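Side-chain contacts in putative TIM-barrel metal-dependent hydrolase (Mycobacterium avium subsp. paratuberculosis S397, PDB 4DZI), which probably catalyses a metal-dependent hydrolysis, as an amidohydrolase-family TIM-barrel enzyme whose two-metal site holds cadmium ions here: residues H26-K29 with K30-R33; S142-A145 with F146-L150. One frame throughout, in Å; residues are numbered along the deposited sequence.

Interaction 1. Residues H26-K29 with K30-R33; sequences HLDK and KFKR
D28 grips the two residues beyond K29 with both its side chain and its main chain. Its carboxylate oxygen OD1 accepts the backbone N-H of K30 at 2.9 Å, an almost straight bond (171°) that arrives from above the carboxylate plane. A chi1 of 179° puts the carboxylate beside the D28 carbonyl carbon, within reach of the K30 N-H. The carbonyl O of D28 takes the N-H of F31 at 2.8 Å. One step on, K29 O accepts the N-H of K32 over a longer 3.2 Å, the looser of the two turn bonds.

Together these bonds make an Asx turn on top of two overlapping beta turns, a short piece of 3-10 backbone in the loop between strands 9-15 and 36-40. Aspartate suits the first position because its short side chain can reach the N-H two residues ahead.

The apolar contacts gather around F31, which is buried although most of its neighbours here are exposed. Its ring meets D28 CB at the edge, with F31 CD2 at 3.9 Å, and stands nearly perpendicular (89°) to the D28 carboxylate. K30 lends its aliphatic CG to one ring face, 4.0 Å above the plane and over the centre. L27 crosses F31 at about a right angle: L27 CD1 lies 4.1 Å from F31 CB, while L27 CD2 rests 3.4 Å from the F31 carbonyl O. Helix 136-153 receives both apolar residues, F31 on E137 and A141, and L27 on A145.

Charge is kept at the outside. K29, K30 and K32 are exposed; the extended chain of K30 carries its ammonium away from D28 to a long, weak ion pair with E137.

Interaction 2. Residues S142-A145 with F146-L150; sequences SVHA and FNLWL
H144 and N147, neighbours across a helical turn, both bond the same carboxylate oxygen, OE2 of E180 on helix 174-186: H144 through ND1, N147 through ND2. The N147 amide is also fixed at its other end, where OD1 accepts the N-H of I168, which settles its rotation; asparagine offers the donor and the acceptor that this buried spot needs. V143 runs alongside it, CG1 resting 3.8 Å from N147 ND2, and the amide carbon N147 CG lies 3.3 Å from V143 O.

The imidazole of H144 also meets L148. A chi1 of -173° swings the ring alongside L148, and chi2 of 59° turns one face to L148 CG, which sits toward the rim of the ring in a CH-pi contact 4.2 Å from its centroid. L148 CD1 comes to 3.6 Å from H144 NE2.

Beneath the side chains run the i to i+4 bonds of helix 136-153, such as L148 N to H144 O at 2.9 Å and W149 N to A145 O, also 2.9 Å.

With its ND1 facing E180, H144 is likely to be polarised by that carboxylate, which may stabilise a protonated imidazole.

Interaction 1 is a surface turn and interaction 2 a buried stretch of helix 136-153, yet they touch: L27 CA lies 3.7 Å from A145 CB, and H26 CB equally close to L148 CD1. The turn thus lies against this barrel helix, and H26 adds a hydrogen bond to E152 farther along it. Their chemistry follows their places. In 26-33 an aspartate and irregular turn bonds shape the backbone, and lysines face outward; in 142-150 regular helical bonds hold the backbone, and the side chains meet helix 174-186 and aromatic loop residues. Small A145 allows the loop to approach closely. Neither supplies a metal ligand.

Interaction 1. Residues H26-K29 with K30-R33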
loop_
_atom_site.group_PDB
_atom_site.type_symbol
_atom_site.label_atom_id
_atom_site.label_comp_id
_atom_site.label_asym_id
_atom_site.label_seq_id
_atom_site.Cartn_x
_atom_site.Cartn_y
_atom_site.Cartn_z
ATOM N N HIS C 26 2.183 32.738 18.118
ATOM C CA HIS C 26 1.311 32.568 19.282
ATOM C C HIS C 26 1.584 31.307 20.073
ATOM O O HIS C 26 0.696 30.777 20.738
ATOM C CB HIS C 26 -0.156 32.628 18.863
ATOM C CG HIS C 26 -0.518 33.905 18.155
ATOM N ND1 HIS C 26 -0.593 35.108 18.805
ATOM C CD2 HIS C 26 -0.784 34.164 16.820
ATOM C CE1 HIS C 26 -0.907 36.076 17.920
ATOM N NE2 HIS C 26 -1.024 35.505 16.703
ATOM N N LEU C 27 2.826 30.825 20.015
ATOM C CA LEU C 27 3.208 29.618 20.735
ATOM C C LEU C 27 3.532 29.893 22.196
ATOM O O LEU C 27 4.281 30.822 22.493
ATOM C CB LEU C 27 4.413 28.973 20.063
ATOM C CG LEU C 27 4.944 27.645 20.589
ATOM C CD1 LEU C 27 3.937 26.540 20.305
ATOM C CD2 LEU C 27 6.295 27.351 19.948
ATOM N N ASP C 28 2.990 29.056 23.074
ATOM C CA ASP C 28 3.322 29.104 24.509
ATOM C C ASP C 28 4.853 28.986 24.683
ATOM O O ASP C 28 5.470 28.076 24.148
ATOM C CB ASP C 28 2.584 27.970 25.226
ATOM C CG ASP C 28 2.879 27.923 26.718
ATOM O OD1 ASP C 28 3.895 28.505 27.163
ATOM O OD2 ASP C 28 2.089 27.290 27.448
ATOM N N LYS C 29 5.484 29.912 25.402
ATOM C CA LYS C 29 6.948 29.899 25.495
ATOM C C LYS C 29 7.504 28.605 26.084
ATOM O O LYS C 29 8.671 28.306 25.903
ATOM C CB LYS C 29 7.475 31.103 26.267
ATOM C CG LYS C 29 6.538 31.603 27.349
ATOM C CD LYS C 29 7.047 31.291 28.745
ATOM C CE LYS C 29 6.380 32.205 29.759
ATOM N NZ LYS C 29 7.193 32.339 30.995
ATOM N N LYS C 30 6.650 27.841 26.751
ATOM C CA LYS C 30 7.031 26.543 27.281
ATOM C C LYS C 30 7.544 25.649 26.155
ATOM O O LYS C 30 8.379 24.775 26.374
ATOM C CB LYS C 30 5.843 25.874 27.960
ATOM C CG LYS C 30 6.162 24.463 28.433
ATOM C CD LYS C 30 4.978 23.796 29.120
ATOM C CE LYS C 30 5.390 22.449 29.699
ATOM N NZ LYS C 30 4.223 21.659 30.182
ATOM N N PHE C 31 7.025 25.865 24.955
ATOM C CA PHE C 31 7.362 25.018 23.801
ATOM C C PHE C 31 8.275 25.672 22.774
ATOM O O PHE C 31 8.376 25.235 21.622
ATOM C CB PHE C 31 6.058 24.555 23.153
ATOM C CG PHE C 31 5.176 23.809 24.115
ATOM C CD1 PHE C 31 5.439 22.491 24.440
ATOM C CD2 PHE C 31 4.129 24.446 24.758
ATOM C CE1 PHE C 31 4.649 21.799 25.346
ATOM C CE2 PHE C 31 3.338 23.769 25.667
ATOM C CZ PHE C 31 3.596 22.442 25.969
ATOM N N LYS C 32 9.025 26.678 23.205
ATOM C CA LYS C 32 9.803 27.471 22.276
ATOM C C LYS C 32 10.877 26.611 21.593
ATOM O O LYS C 32 11.247 26.872 20.464
ATOM C CB LYS C 32 10.428 28.660 23.023
ATOM C CG LYS C 32 11.302 29.590 22.214
ATOM C CD LYS C 32 12.020 30.521 23.201
ATOM C CE LYS C 32 12.428 31.850 22.587
ATOM N NZ LYS C 32 13.230 31.667 21.351
ATOM N N ARG C 33 11.368 25.588 22.283
ATOM C CA ARG C 33 12.358 24.692 21.690
ATOM C C ARG C 33 11.701 23.383 21.289
ATOM O O ARG C 33 12.091 22.755 20.294
ATOM C CB ARG C 33 13.504 24.410 22.675
ATOM C CG ARG C 33 14.131 25.677 23.261
ATOM C CD ARG C 33 14.539 26.696 22.202
ATOM N NE ARG C 33 15.115 27.849 22.928
ATOM C CZ ARG C 33 15.639 28.940 22.374
ATOM N NH1 ARG C 33 15.716 29.095 21.050
ATOM N NH2 ARG C 33 16.111 29.889 23.174
#

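Interaction 2. Residues S142-A145 with F146-L150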
loop_
_atom_site.group_PDB
_atom_site.type_symbol
_atom_site.label_atom_id
_atom_site.label_comp_id
_atom_site.label_asym_id
_atom_site.label_seq_id
_atom_site.Cartn_x
_atom_site.Cartn_y
_atom_site.Cartn_z
ATOM N N SER C 142 1.372 23.377 19.441
ATOM C CA SER C 142 1.825 23.925 18.180
ATOM C C SER C 142 0.648 24.033 17.212
ATOM O O SER C 142 0.582 24.969 16.427
ATOM C CB SER C 142 2.943 23.071 17.517
ATOM O OG SER C 142 4.139 23.049 18.319
ATOM N N VAL C 143 -0.277 23.060 17.265
ATOM C CA VAL C 143 -1.454 23.121 16.424
ATOM C C VAL C 143 -2.285 24.337 16.881
ATOM O O VAL C 143 -2.782 25.110 16.054
ATOM C CB VAL C 143 -2.259 21.805 16.505
ATOM C CG1 VAL C 143 -3.672 21.977 15.984
ATOM C CG2 VAL C 143 -1.527 20.694 15.739
ATOM N N HIS C 144 -2.397 24.562 18.190
ATOM C CA HIS C 144 -3.170 25.726 18.628
ATOM C C HIS C 144 -2.531 27.031 18.169
ATOM O O HIS C 144 -3.228 27.935 17.656
ATOM C CB HIS C 144 -3.425 25.702 20.153
ATOM C CG HIS C 144 -4.355 26.778 20.600
ATOM N ND1 HIS C 144 -5.621 26.876 20.121
ATOM C CD2 HIS C 144 -4.169 27.851 21.467
ATOM C CE1 HIS C 144 -6.219 27.954 20.679
ATOM N NE2 HIS C 144 -5.332 28.542 21.505
ATOM N N ALA C 145 -1.206 27.143 18.304
ATOM C CA ALA C 145 -0.473 28.353 17.877
ATOM C C ALA C 145 -0.722 28.628 16.397
ATOM O O ALA C 145 -1.030 29.756 15.980
ATOM C CB ALA C 145 1.019 28.165 18.098
ATOM N N PHE C 146 -0.626 27.564 15.598
ATOM C CA PHE C 146 -0.859 27.657 14.188
ATOM C C PHE C 146 -2.278 28.152 13.856
ATOM O O PHE C 146 -2.463 28.996 12.966
ATOM C CB PHE C 146 -0.637 26.271 13.528
ATOM C CG PHE C 146 -1.028 26.240 12.062
ATOM C CD1 PHE C 146 -0.164 26.738 11.106
ATOM C CD2 PHE C 146 -2.271 25.757 11.657
ATOM C CE1 PHE C 146 -0.507 26.712 9.757
ATOM C CE2 PHE C 146 -2.644 25.776 10.310
ATOM C CZ PHE C 146 -1.740 26.257 9.366
ATOM N N ASN C 147 -3.268 27.592 14.540
ATOM C CA ASN C 147 -4.656 27.937 14.288
ATOM C C ASN C 147 -4.902 29.405 14.659
ATOM O O ASN C 147 -5.652 30.082 13.971
ATOM C CB ASN C 147 -5.558 27.022 15.102
ATOM C CG ASN C 147 -5.619 25.614 14.544
ATOM O OD1 ASN C 147 -5.206 25.364 13.416
ATOM N ND2 ASN C 147 -6.181 24.696 15.328
ATOM N N LEU C 148 -4.265 29.884 15.731
ATOM C CA LEU C 148 -4.363 31.310 16.094
ATOM C C LEU C 148 -3.757 32.167 14.982
ATOM O O LEU C 148 -4.340 33.169 14.572
ATOM C CB LEU C 148 -3.646 31.577 17.430
ATOM C CG LEU C 148 -4.317 31.043 18.714
ATOM C CD1 LEU C 148 -3.410 31.132 19.937
ATOM C CD2 LEU C 148 -5.600 31.820 18.955
ATOM N N TRP C 149 -2.565 31.783 14.499
ATOM C CA TRP C 149 -1.953 32.481 13.404
ATOM C C TRP C 149 -2.861 32.500 12.180
ATOM O O TRP C 149 -3.000 33.504 11.474
ATOM C CB TRP C 149 -0.572 31.859 13.047
ATOM C CG TRP C 149 -0.205 32.357 11.679
ATOM C CD1 TRP C 149 0.299 33.610 11.356
ATOM C CD2 TRP C 149 -0.498 31.708 10.388
ATOM N NE1 TRP C 149 0.391 33.763 10.015
ATOM C CE2 TRP C 149 -0.055 32.621 9.367
ATOM C CE3 TRP C 149 -1.023 30.451 10.006
ATOM C CZ2 TRP C 149 -0.169 32.336 8.011
ATOM C CZ3 TRP C 149 -1.116 30.162 8.628
ATOM C CH2 TRP C 149 -0.705 31.097 7.650
ATOM N N LEU C 150 -3.488 31.350 11.909
ATOM C CA LEU C 150 -4.289 31.205 10.681
ATOM C C LEU C 150 -5.517 32.115 10.727
ATOM O O LEU C 150 -5.863 32.767 9.738
ATOM C CB LEU C 150 -4.735 29.753 10.526
ATOM C CG LEU C 150 -5.593 29.430 9.307
ATOM C CD1 LEU C 150 -4.867 29.624 7.980
ATOM C CD2 LEU C 150 -6.048 27.963 9.461
#